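Side-chain contacts in cytochrome c-550 (Paracoccus denitrificans, PDB 1COT), which probably shuttles single electrons in electron transport by way of a covalently bound heme c: residues K10-C15 against H19-P24; A74-Y79 against D110-L115. All coordinates share one frame; numbering follows the deposited sequence.

Contact 1. Residues K10-C15 against H19-P24. With HEC (heme c), chain B.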
ATOM      1  N   LYS A  10      -3.980  -1.145 -15.002  1.00 13.43           N
ATOM      2  CA  LYS A  10      -5.358  -0.752 -15.220  1.00 17.76           C
ATOM      3  C   LYS A  10      -6.084  -0.790 -13.881  1.00 12.89           C
ATOM      4  O   LYS A  10      -6.895   0.078 -13.561  1.00 13.78           O
ATOM      5  CB  LYS A  10      -6.077  -1.741 -16.115  1.00 14.94           C
ATOM      6  CG  LYS A  10      -5.614  -1.753 -17.552  1.00 40.68           C
ATOM      7  CD  LYS A  10      -6.491  -2.685 -18.361  1.00100.00           C
ATOM      8  CE  LYS A  10      -5.707  -3.786 -19.052  1.00 53.56           C
ATOM      9  NZ  LYS A  10      -5.971  -3.842 -20.498  1.00 94.25           N
ATOM     10  N   GLU A  11      -5.805  -1.814 -13.080  1.00 10.48           N
ATOM     11  CA  GLU A  11      -6.449  -1.925 -11.777  1.00 16.62           C
ATOM     12  C   GLU A  11      -6.154  -0.708 -10.905  1.00 15.55           C
ATOM     13  O   GLU A  11      -6.959  -0.277 -10.078  1.00 14.71           O
ATOM     14  CB  GLU A  11      -5.963  -3.174 -10.995  1.00 13.87           C
ATOM     15  CG  GLU A  11      -6.388  -4.550 -11.538  1.00 13.74           C
ATOM     16  CD  GLU A  11      -7.863  -4.777 -11.686  1.00 29.40           C
ATOM     17  OE1 GLU A  11      -8.625  -3.875 -11.111  1.00 23.48           O
ATOM     18  OE2 GLU A  11      -8.327  -5.737 -12.285  1.00 46.34           O
ATOM     19  N   PHE A  12      -4.963  -0.145 -11.110  1.00 13.30           N
ATOM     20  CA  PHE A  12      -4.487   1.020 -10.386  1.00 14.70           C
ATOM     21  C   PHE A  12      -5.396   2.217 -10.555  1.00 13.33           C
ATOM     22  O   PHE A  12      -5.365   3.165  -9.764  1.00 13.98           O
ATOM     23  CB  PHE A  12      -3.027   1.351 -10.734  1.00 11.22           C
ATOM     24  CG  PHE A  12      -2.448   2.186  -9.632  1.00 13.24           C
ATOM     25  CD1 PHE A  12      -2.036   1.583  -8.449  1.00 11.89           C
ATOM     26  CD2 PHE A  12      -2.349   3.569  -9.779  1.00 13.85           C
ATOM     27  CE1 PHE A  12      -1.516   2.381  -7.429  1.00 16.43           C
ATOM     28  CE2 PHE A  12      -1.821   4.363  -8.761  1.00 12.27           C
ATOM     29  CZ  PHE A  12      -1.402   3.764  -7.573  1.00 13.17           C
ATOM     30  N   ASN A  13      -6.244   2.188 -11.592  1.00 11.36           N
ATOM     31  CA  ASN A  13      -7.151   3.291 -11.769  1.00 11.57           C
ATOM     32  C   ASN A  13      -8.074   3.387 -10.565  1.00 14.26           C
ATOM     33  O   ASN A  13      -8.649   4.442 -10.300  1.00 16.52           O
ATOM     34  CB  ASN A  13      -7.975   3.208 -13.049  1.00 20.92           C
ATOM     35  CG  ASN A  13      -7.103   3.492 -14.255  1.00 26.05           C
ATOM     36  OD1 ASN A  13      -6.194   4.338 -14.199  1.00 29.76           O
ATOM     37  ND2 ASN A  13      -7.360   2.761 -15.332  1.00 26.05           N
ATOM     38  N   LYS A  14      -8.218   2.293  -9.822  1.00 14.10           N
ATOM     39  CA  LYS A  14      -9.069   2.307  -8.640  1.00 14.77           C
ATOM     40  C   LYS A  14      -8.349   2.956  -7.481  1.00 21.67           C
ATOM     41  O   LYS A  14      -8.973   3.382  -6.498  1.00 24.00           O
ATOM     42  CB  LYS A  14      -9.351   0.885  -8.164  1.00 17.34           C
ATOM     43  CG  LYS A  14     -10.571   0.328  -8.843  1.00 27.89           C
ATOM     44  CD  LYS A  14     -10.196  -0.830  -9.733  1.00 26.19           C
ATOM     45  CE  LYS A  14     -11.406  -1.283 -10.515  1.00 34.55           C
ATOM     46  NZ  LYS A  14     -11.021  -2.156 -11.622  1.00 31.42           N
ATOM     47  N   CYS A  15      -7.025   3.018  -7.567  1.00 11.98           N
ATOM     48  CA  CYS A  15      -6.227   3.576  -6.484  1.00 12.39           C
ATOM     49  C   CYS A  15      -5.773   4.993  -6.668  1.00 17.31           C
ATOM     50  O   CYS A  15      -5.512   5.719  -5.706  1.00 11.82           O
ATOM     51  CB  CYS A  15      -4.912   2.789  -6.395  1.00  8.29           C
ATOM     52  SG  CYS A  15      -5.190   0.997  -6.452  1.00 13.59           S
ATOM     53  N   HIS A  19      -3.732   7.787  -4.465  1.00 11.40           N
ATOM     54  CA  HIS A  19      -2.320   7.473  -4.494  1.00 12.75           C
ATOM     55  C   HIS A  19      -1.654   7.744  -5.834  1.00 18.12           C
ATOM     56  O   HIS A  19      -2.164   7.359  -6.877  1.00 14.52           O
ATOM     57  CB  HIS A  19      -2.199   5.937  -4.280  1.00  9.08           C
ATOM     58  CG  HIS A  19      -2.586   5.383  -2.941  1.00  9.11           C
ATOM     59  ND1 HIS A  19      -1.808   5.598  -1.817  1.00  8.70           N
ATOM     60  CD2 HIS A  19      -3.642   4.611  -2.562  1.00  9.14           C
ATOM     61  CE1 HIS A  19      -2.385   4.972  -0.800  1.00 10.36           C
ATOM     62  NE2 HIS A  19      -3.494   4.376  -1.214  1.00  9.66           N
ATOM     63  N   MET A  20      -0.461   8.304  -5.777  1.00 16.74           N
ATOM     64  CA  MET A  20       0.281   8.530  -6.987  1.00 12.44           C
ATOM     65  C   MET A  20       1.459   7.559  -6.922  1.00 15.52           C
ATOM     66  O   MET A  20       1.674   6.888  -5.911  1.00 12.26           O
ATOM     67  CB  MET A  20       0.811   9.974  -6.986  1.00 16.04           C
ATOM     68  CG  MET A  20       1.926  10.170  -5.959  1.00 16.52           C
ATOM     69  SD  MET A  20       2.632  11.840  -5.921  1.00 22.96           S
ATOM     70  CE  MET A  20       1.241  12.770  -5.231  1.00 35.16           C
ATOM     71  N   ILE A  21       2.223   7.489  -7.995  1.00 10.88           N
ATOM     72  CA  ILE A  21       3.419   6.666  -8.070  1.00 10.08           C
ATOM     73  C   ILE A  21       4.438   7.685  -8.592  1.00 10.67           C
ATOM     74  O   ILE A  21       4.413   8.010  -9.776  1.00 13.44           O
ATOM     75  CB  ILE A  21       3.311   5.422  -8.965  1.00 15.04           C
ATOM     76  CG1 ILE A  21       2.282   4.471  -8.339  1.00 11.39           C
ATOM     77  CG2 ILE A  21       4.667   4.724  -9.040  1.00 10.62           C
ATOM     78  CD1 ILE A  21       2.166   3.154  -9.103  1.00 13.41           C
ATOM     79  N   GLN A  22       5.295   8.243  -7.739  1.00  9.28           N
ATOM     80  CA  GLN A  22       6.272   9.238  -8.163  1.00 12.87           C
ATOM     81  C   GLN A  22       7.656   8.880  -7.665  1.00 16.01           C
ATOM     82  O   GLN A  22       7.856   8.606  -6.479  1.00 13.24           O
ATOM     83  CB  GLN A  22       5.876  10.621  -7.633  1.00 15.84           C
ATOM     84  CG  GLN A  22       6.745  11.789  -8.133  1.00 16.93           C
ATOM     85  CD  GLN A  22       6.323  13.034  -7.380  1.00 17.42           C
ATOM     86  OE1 GLN A  22       6.774  13.270  -6.252  1.00 25.06           O
ATOM     87  NE2 GLN A  22       5.427  13.812  -7.984  1.00 20.82           N
ATOM     88  N   ALA A  23       8.589   8.870  -8.612  1.00 13.36           N
ATOM     89  CA  ALA A  23       9.967   8.538  -8.346  1.00 14.75           C
ATOM     90  C   ALA A  23      10.572   9.581  -7.438  1.00 10.80           C
ATOM     91  O   ALA A  23      10.108  10.718  -7.366  1.00 14.57           O
ATOM     92  CB  ALA A  23      10.735   8.362  -9.643  1.00 15.27           C
ATOM     93  N   PRO A  24      11.611   9.149  -6.743  1.00 16.65           N
ATOM     94  CA  PRO A  24      12.302  10.007  -5.811  1.00 24.53           C
ATOM     95  C   PRO A  24      12.793  11.299  -6.427  1.00 32.03           C
ATOM     96  O   PRO A  24      12.873  12.326  -5.750  1.00 26.90           O
ATOM     97  CB  PRO A  24      13.365   9.167  -5.099  1.00 25.58           C
ATOM     98  CG  PRO A  24      13.057   7.722  -5.467  1.00 25.29           C
ATOM     99  CD  PRO A  24      12.113   7.752  -6.667  1.00 20.81           C
TER
HETATM  100 FE   HEC B 130      -4.552   3.128  -0.196  1.00 11.12          FE
HETATM  101  CHA HEC B 130      -2.528   3.467   2.464  1.00  9.37           C
HETATM  102  CHB HEC B 130      -2.684   0.572  -1.328  1.00 14.03           C
HETATM  103  CHC HEC B 130      -6.605   2.783  -2.881  1.00  9.34           C
HETATM  104  CHD HEC B 130      -6.391   5.778   0.825  1.00 11.80           C
HETATM  105  NA  HEC B 130      -2.944   2.185   0.429  1.00  8.46           N
HETATM  106  C1A HEC B 130      -2.232   2.496   1.582  1.00  8.80           C
HETATM  107  C2A HEC B 130      -1.107   1.597   1.699  1.00 10.51           C
HETATM  108  C3A HEC B 130      -1.129   0.767   0.640  1.00 12.26           C
HETATM  109  C4A HEC B 130      -2.265   1.140  -0.143  1.00  9.42           C
HETATM  110  CMA HEC B 130      -0.174  -0.354   0.308  1.00 10.82           C
HETATM  111  CAA HEC B 130      -0.109   1.614   2.826  1.00  7.76           C
HETATM  112  CBA HEC B 130       1.076   2.506   2.424  1.00 14.97           C
HETATM  113  CGA HEC B 130       2.252   2.567   3.403  1.00 10.37           C
HETATM  114  O1A HEC B 130       2.920   3.544   3.200  1.00 14.30           O
HETATM  115  O2A HEC B 130       2.513   1.766   4.267  1.00 11.72           O
HETATM  116  NB  HEC B 130      -4.662   1.936  -1.758  1.00 10.52           N
HETATM  117  C1B HEC B 130      -3.744   0.980  -2.061  1.00  9.51           C
HETATM  118  C2B HEC B 130      -4.130   0.365  -3.293  1.00  9.38           C
HETATM  119  C3B HEC B 130      -5.227   0.984  -3.702  1.00 12.95           C
HETATM  120  C4B HEC B 130      -5.557   1.949  -2.745  1.00 11.42           C
HETATM  121  CMB HEC B 130      -3.363  -0.811  -3.925  1.00  9.42           C
HETATM  122  CAB HEC B 130      -6.048   0.611  -4.870  1.00 15.18           C
HETATM  123  CBB HEC B 130      -6.611  -0.771  -5.037  1.00 10.36           C
HETATM  124  NC  HEC B 130      -6.143   4.030  -0.879  1.00 10.15           N
HETATM  125  C1C HEC B 130      -6.869   3.780  -2.013  1.00 10.49           C
HETATM  126  C2C HEC B 130      -7.952   4.730  -2.148  1.00 10.71           C
HETATM  127  C3C HEC B 130      -7.872   5.581  -1.101  1.00 10.48           C
HETATM  128  C4C HEC B 130      -6.745   5.153  -0.331  1.00  8.19           C
HETATM  129  CMC HEC B 130      -8.977   4.737  -3.277  1.00 13.40           C
HETATM  130  CAC HEC B 130      -8.731   6.767  -0.753  1.00 12.59           C
HETATM  131  CBC HEC B 130     -10.196   6.957  -0.991  1.00  9.65           C
HETATM  132  ND  HEC B 130      -4.500   4.360   1.362  1.00 11.41           N
HETATM  133  C1D HEC B 130      -5.351   5.410   1.592  1.00  8.97           C
HETATM  134  C2D HEC B 130      -4.954   6.075   2.820  1.00  8.71           C
HETATM  135  C3D HEC B 130      -3.859   5.416   3.245  1.00  8.09           C
HETATM  136  C4D HEC B 130      -3.587   4.345   2.356  1.00 13.02           C
HETATM  137  CMD HEC B 130      -5.649   7.256   3.458  1.00 11.55           C
HETATM  138  CAD HEC B 130      -3.140   5.648   4.517  1.00 11.73           C
HETATM  139  CBD HEC B 130      -3.812   4.611   5.469  1.00 14.11           C
HETATM  140  CGD HEC B 130      -3.662   4.812   6.930  1.00 21.69           C
HETATM  141  O1D HEC B 130      -2.959   5.653   7.437  1.00 12.72           O
HETATM  142  O2D HEC B 130      -4.321   4.005   7.635  1.00 13.49           O
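Cys15 and His19 meet as the first and last residues of the Cys-X-X-Cys-His motif, the heme-attachment loop of c-type cytochromes, and two kinds of bond tie them to the heme. Cys15 SG is covalently joined to CAB of the heme at 1.8 Å, the second thioether being made by Cys18. His19 NE2 binds the iron at 1.9 Å, with Met100 as the other axial ligand. The backbone closes the loop between them: His19 N donates to Cys15 O over 3.0 Å, a bent bond with an angle of 138° at the hydrogen. On the far side of the imidazole, ND1 is hydrogen-bonded to Pro37 O; held at both nitrogens, the ring has its rotation fixed, and the carbonyl probably makes it a stronger electron donor to the iron.

Apolar packing gathers around Phe12. With CG swung anti to the backbone N (chi1 -159°), the ring is sandwiched by Ile21 CD1 and Cys15 CB, one over each face. Ile21 CD1 makes a CH-pi contact, 4.1 Å from the ring centroid, while Cys15 CB is displaced toward the rim. With an alanine in place of Phe12, a gap is likely to open between Ile21 and Cys15, and Ile21 CD1 would lose the ring it rests on. Ile21 CG1 approaches Phe12 CZ at 3.8 Å. Val111 and Leu115 of helix 108-117 also touch this phenyl group. A polar atom comes up separately at the ring's edge, near its plane: His19 O lies 3.6 Å from Phe12 CE2.

Contact 2. Residues A74-Y79 against D110-L115; sequences ADLIEY and DVVAFL. With HEC (heme c), chain B.
Leu76 and Ile77 both press on one methyl, CG2 of Val112. Leu76 is worth following outward from its backbone. Its CB meets Val112 CG2 at 3.8 Å, so the contact with the facing helix is made at the root of the side chain. The first torsion (chi1 -74°) sets CG anti to the carbonyl carbon, and at CG the chain forks. The CD1 branch turns toward helix 108-117, but only loosely, 4.4 Å from Val112 CG1. The CD2 branch instead reaches the heme, where it packs closely against methyl CMA at 3.3 Å. Val43 and Trp71 add further apolar neighbours to this leucine.

In the class I cytochrome c fold this is where helix 73-81 lies against the C-terminal helix 108-117, and the two backbones come close, Ile77 CA standing 6.5 Å from Val112 CA. Ile77 takes the outer side of the seam: its CG1 lies 3.7 Å from Val112 CG2, and the two side chains cross at about a right angle. The isoleucine also touches Gln108 and Ala109, about a turn before Val112 on helix 108-117. From the other side of helix 73-81, Tyr79 turns to the heme, its ring packed against Trp71 and edge-to-face with Trp86, and its CE2 comes within 3.6 Å of C3A of the porphyrin.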
ATOM      1  N   ALA A  74       2.794 -10.538  -0.740  1.00 14.14           N
ATOM      2  CA  ALA A  74       1.734 -11.281  -0.077  1.00 13.56           C
ATOM      3  C   ALA A  74       0.966 -10.438   0.929  1.00 13.28           C
ATOM      4  O   ALA A  74      -0.262 -10.456   0.979  1.00 15.98           O
ATOM      5  CB  ALA A  74       2.308 -12.506   0.610  1.00 15.35           C
ATOM      6  N   ASP A  75       1.702  -9.682   1.735  1.00 14.43           N
ATOM      7  CA  ASP A  75       1.080  -8.837   2.727  1.00 11.20           C
ATOM      8  C   ASP A  75       0.266  -7.756   2.051  1.00 12.37           C
ATOM      9  O   ASP A  75      -0.811  -7.387   2.508  1.00 11.52           O
ATOM     10  CB  ASP A  75       2.182  -8.183   3.563  1.00 18.11           C
ATOM     11  CG  ASP A  75       2.640  -9.070   4.674  1.00 37.07           C
ATOM     12  OD1 ASP A  75       2.141 -10.276   4.598  1.00 31.35           O
ATOM     13  OD2 ASP A  75       3.375  -8.706   5.560  1.00 39.32           O
ATOM     14  N   LEU A  76       0.811  -7.236   0.956  1.00  8.60           N
ATOM     15  CA  LEU A  76       0.112  -6.192   0.238  1.00  9.73           C
ATOM     16  C   LEU A  76      -1.212  -6.721  -0.296  1.00 11.48           C
ATOM     17  O   LEU A  76      -2.239  -6.041  -0.214  1.00 10.96           O
ATOM     18  CB  LEU A  76       0.944  -5.542  -0.884  1.00 13.68           C
ATOM     19  CG  LEU A  76       2.053  -4.584  -0.430  1.00 12.27           C
ATOM     20  CD1 LEU A  76       3.084  -4.440  -1.544  1.00  9.18           C
ATOM     21  CD2 LEU A  76       1.459  -3.211  -0.102  1.00 12.53           C
ATOM     22  N   ILE A  77      -1.203  -7.937  -0.835  1.00  9.97           N
ATOM     23  CA  ILE A  77      -2.418  -8.518  -1.352  1.00  9.94           C
ATOM     24  C   ILE A  77      -3.427  -8.649  -0.227  1.00 10.28           C
ATOM     25  O   ILE A  77      -4.605  -8.321  -0.380  1.00 11.52           O
ATOM     26  CB  ILE A  77      -2.060  -9.884  -1.910  1.00 12.65           C
ATOM     27  CG1 ILE A  77      -1.439  -9.684  -3.290  1.00 11.45           C
ATOM     28  CG2 ILE A  77      -3.298 -10.765  -2.000  1.00 13.24           C
ATOM     29  CD1 ILE A  77      -0.784 -10.963  -3.809  1.00 12.86           C
ATOM     30  N   GLU A  78      -2.960  -9.124   0.924  1.00  9.60           N
ATOM     31  CA  GLU A  78      -3.860  -9.281   2.042  1.00 11.54           C
ATOM     32  C   GLU A  78      -4.456  -7.961   2.517  1.00 18.95           C
ATOM     33  O   GLU A  78      -5.670  -7.817   2.670  1.00 12.27           O
ATOM     34  CB  GLU A  78      -3.183 -10.076   3.156  1.00 11.88           C
ATOM     35  CG  GLU A  78      -4.165 -10.582   4.220  1.00 19.04           C
ATOM     36  CD  GLU A  78      -3.393 -11.288   5.294  1.00 16.66           C
ATOM     37  OE1 GLU A  78      -2.204 -11.551   5.195  1.00 22.06           O
ATOM     38  OE2 GLU A  78      -4.111 -11.586   6.349  1.00 18.95           O
ATOM     39  N   TYR A  79      -3.593  -6.980   2.717  1.00 11.87           N
ATOM     40  CA  TYR A  79      -4.021  -5.668   3.161  1.00 11.70           C
ATOM     41  C   TYR A  79      -5.012  -4.974   2.224  1.00 14.24           C
ATOM     42  O   TYR A  79      -6.031  -4.441   2.682  1.00 12.56           O
ATOM     43  CB  TYR A  79      -2.766  -4.811   3.323  1.00 12.72           C
ATOM     44  CG  TYR A  79      -3.046  -3.370   3.648  1.00 11.56           C
ATOM     45  CD1 TYR A  79      -3.312  -3.000   4.965  1.00  9.61           C
ATOM     46  CD2 TYR A  79      -3.019  -2.393   2.647  1.00 12.33           C
ATOM     47  CE1 TYR A  79      -3.562  -1.653   5.243  1.00 13.43           C
ATOM     48  CE2 TYR A  79      -3.264  -1.041   2.905  1.00  9.03           C
ATOM     49  CZ  TYR A  79      -3.532  -0.690   4.229  1.00 12.83           C
ATOM     50  OH  TYR A  79      -3.775   0.623   4.525  1.00 13.29           O
ATOM     51  N   ASP A 110      -2.657  -8.621  -9.385  1.00 13.20           N
ATOM     52  CA  ASP A 110      -2.281  -7.828 -10.537  1.00 10.02           C
ATOM     53  C   ASP A 110      -1.845  -6.447 -10.109  1.00 11.57           C
ATOM     54  O   ASP A 110      -0.806  -5.948 -10.511  1.00 11.61           O
ATOM     55  CB  ASP A 110      -3.482  -7.669 -11.463  1.00  9.38           C
ATOM     56  CG  ASP A 110      -3.932  -8.951 -12.081  1.00 16.84           C
ATOM     57  OD1 ASP A 110      -3.017  -9.877 -12.166  1.00 15.09           O
ATOM     58  OD2 ASP A 110      -5.066  -9.106 -12.476  1.00 22.24           O
ATOM     59  N   VAL A 111      -2.670  -5.820  -9.270  1.00 11.67           N
ATOM     60  CA  VAL A 111      -2.305  -4.494  -8.822  1.00 13.72           C
ATOM     61  C   VAL A 111      -0.997  -4.556  -8.042  1.00 11.80           C
ATOM     62  O   VAL A 111      -0.142  -3.682  -8.167  1.00 12.03           O
ATOM     63  CB  VAL A 111      -3.433  -3.711  -8.148  1.00 16.21           C
ATOM     64  CG1 VAL A 111      -3.628  -4.157  -6.703  1.00 14.83           C
ATOM     65  CG2 VAL A 111      -3.133  -2.221  -8.195  1.00 17.70           C
ATOM     66  N   VAL A 112      -0.818  -5.604  -7.236  1.00  9.94           N
ATOM     67  CA  VAL A 112       0.411  -5.724  -6.476  1.00 14.73           C
ATOM     68  C   VAL A 112       1.610  -5.904  -7.405  1.00 16.84           C
ATOM     69  O   VAL A 112       2.687  -5.356  -7.173  1.00 12.20           O
ATOM     70  CB  VAL A 112       0.296  -6.743  -5.347  1.00 14.40           C
ATOM     71  CG1 VAL A 112       1.668  -7.045  -4.755  1.00 14.45           C
ATOM     72  CG2 VAL A 112      -0.628  -6.199  -4.275  1.00 12.22           C
ATOM     73  N   ALA A 113       1.415  -6.662  -8.478  1.00 11.49           N
ATOM     74  CA  ALA A 113       2.479  -6.886  -9.446  1.00 11.21           C
ATOM     75  C   ALA A 113       2.927  -5.555 -10.052  1.00 14.07           C
ATOM     76  O   ALA A 113       4.105  -5.314 -10.299  1.00 12.46           O
ATOM     77  CB  ALA A 113       2.014  -7.840 -10.543  1.00 11.25           C
ATOM     78  N   PHE A 114       1.975  -4.676 -10.298  1.00 10.79           N
ATOM     79  CA  PHE A 114       2.285  -3.393 -10.860  1.00 10.75           C
ATOM     80  C   PHE A 114       3.022  -2.555  -9.831  1.00 13.01           C
ATOM     81  O   PHE A 114       3.922  -1.799 -10.180  1.00 11.89           O
ATOM     82  CB  PHE A 114       0.969  -2.716 -11.190  1.00 11.29           C
ATOM     83  CG  PHE A 114       1.139  -1.337 -11.726  1.00 10.92           C
ATOM     84  CD1 PHE A 114       1.754  -1.131 -12.962  1.00 13.06           C
ATOM     85  CD2 PHE A 114       0.617  -0.278 -10.992  1.00  7.83           C
ATOM     86  CE1 PHE A 114       1.879   0.156 -13.491  1.00 12.40           C
ATOM     87  CE2 PHE A 114       0.724   1.010 -11.518  1.00 14.10           C
ATOM     88  CZ  PHE A 114       1.352   1.208 -12.747  1.00 13.81           C
ATOM     89  N   LEU A 115       2.630  -2.661  -8.558  1.00 11.37           N
ATOM     90  CA  LEU A 115       3.321  -1.897  -7.542  1.00  9.34           C
ATOM     91  C   LEU A 115       4.762  -2.391  -7.489  1.00 11.89           C
ATOM     92  O   LEU A 115       5.692  -1.612  -7.295  1.00 12.38           O
ATOM     93  CB  LEU A 115       2.670  -2.122  -6.173  1.00 13.46           C
ATOM     94  CG  LEU A 115       1.282  -1.507  -6.125  1.00 12.06           C
ATOM     95  CD1 LEU A 115       0.673  -1.791  -4.761  1.00 16.29           C
ATOM     96  CD2 LEU A 115       1.374   0.003  -6.332  1.00 14.09           C
TER
HETATM   97 FE   HEC B 130      -4.552   3.128  -0.196  1.00 11.12          FE
HETATM   98  CHA HEC B 130      -2.528   3.467   2.464  1.00  9.37           C
HETATM   99  CHB HEC B 130      -2.684   0.572  -1.328  1.00 14.03           C
HETATM  100  CHC HEC B 130      -6.605   2.783  -2.881  1.00  9.34           C
HETATM  101  CHD HEC B 130      -6.391   5.778   0.825  1.00 11.80           C
HETATM  102  NA  HEC B 130      -2.944   2.185   0.429  1.00  8.46           N
HETATM  103  C1A HEC B 130      -2.232   2.496   1.582  1.00  8.80           C
HETATM  104  C2A HEC B 130      -1.107   1.597   1.699  1.00 10.51           C
HETATM  105  C3A HEC B 130      -1.129   0.767   0.640  1.00 12.26           C
HETATM  106  C4A HEC B 130      -2.265   1.140  -0.143  1.00  9.42           C
HETATM  107  CMA HEC B 130      -0.174  -0.354   0.308  1.00 10.82           C
HETATM  108  CAA HEC B 130      -0.109   1.614   2.826  1.00  7.76           C
HETATM  109  CBA HEC B 130       1.076   2.506   2.424  1.00 14.97           C
HETATM  110  CGA HEC B 130       2.252   2.567   3.403  1.00 10.37           C
HETATM  111  O1A HEC B 130       2.920   3.544   3.200  1.00 14.30           O
HETATM  112  O2A HEC B 130       2.513   1.766   4.267  1.00 11.72           O
HETATM  113  NB  HEC B 130      -4.662   1.936  -1.758  1.00 10.52           N
HETATM  114  C1B HEC B 130      -3.744   0.980  -2.061  1.00  9.51           C
HETATM  115  C2B HEC B 130      -4.130   0.365  -3.293  1.00  9.38           C
HETATM  116  C3B HEC B 130      -5.227   0.984  -3.702  1.00 12.95           C
HETATM  117  C4B HEC B 130      -5.557   1.949  -2.745  1.00 11.42           C
HETATM  118  CMB HEC B 130      -3.363  -0.811  -3.925  1.00  9.42           C
HETATM  119  CAB HEC B 130      -6.048   0.611  -4.870  1.00 15.18           C
HETATM  120  CBB HEC B 130      -6.611  -0.771  -5.037  1.00 10.36           C
HETATM  121  NC  HEC B 130      -6.143   4.030  -0.879  1.00 10.15           N
HETATM  122  C1C HEC B 130      -6.869   3.780  -2.013  1.00 10.49           C
HETATM  123  C2C HEC B 130      -7.952   4.730  -2.148  1.00 10.71           C
HETATM  124  C3C HEC B 130      -7.872   5.581  -1.101  1.00 10.48           C
HETATM  125  C4C HEC B 130      -6.745   5.153  -0.331  1.00  8.19           C
HETATM  126  CMC HEC B 130      -8.977   4.737  -3.277  1.00 13.40           C
HETATM  127  CAC HEC B 130      -8.731   6.767  -0.753  1.00 12.59           C
HETATM  128  CBC HEC B 130     -10.196   6.957  -0.991  1.00  9.65           C
HETATM  129  ND  HEC B 130      -4.500   4.360   1.362  1.00 11.41           N
HETATM  130  C1D HEC B 130      -5.351   5.410   1.592  1.00  8.97           C
HETATM  131  C2D HEC B 130      -4.954   6.075   2.820  1.00  8.71           C
HETATM  132  C3D HEC B 130      -3.859   5.416   3.245  1.00  8.09           C
HETATM  133  C4D HEC B 130      -3.587   4.345   2.356  1.00 13.02           C
HETATM  134  CMD HEC B 130      -5.649   7.256   3.458  1.00 11.55           C
HETATM  135  CAD HEC B 130      -3.140   5.648   4.517  1.00 11.73           C
HETATM  136  CBD HEC B 130      -3.812   4.611   5.469  1.00 14.11           C
HETATM  137  CGD HEC B 130      -3.662   4.812   6.930  1.00 21.69           C
HETATM  138  O1D HEC B 130      -2.959   5.653   7.437  1.00 12.72           O
HETATM  139  O2D HEC B 130      -4.321   4.005   7.635  1.00 13.49           O

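How the contacts relate
Both contacts are largely buried and both reach the heme, but by different chemistry. Contact 1 holds it with a thioether and an iron bond and ties its own loop with a backbone hydrogen bond; contact 2 is aliphatic packing between two helices, and touches the heme by van der Waals packing of Leu76 and Tyr79. Its outer edge, at Ile77, is partly exposed, whereas the four touching residues of contact 1 are all buried. Helix 108-117 belongs to contact 2 yet also leans on contact 1: Phe114 CE2 lies 3.5 Å from Ile21 CD1 and 3.8 Å from Phe12 CB. Glu11 and Val111 pack together alongside, joining the N-terminal and C-terminal helices.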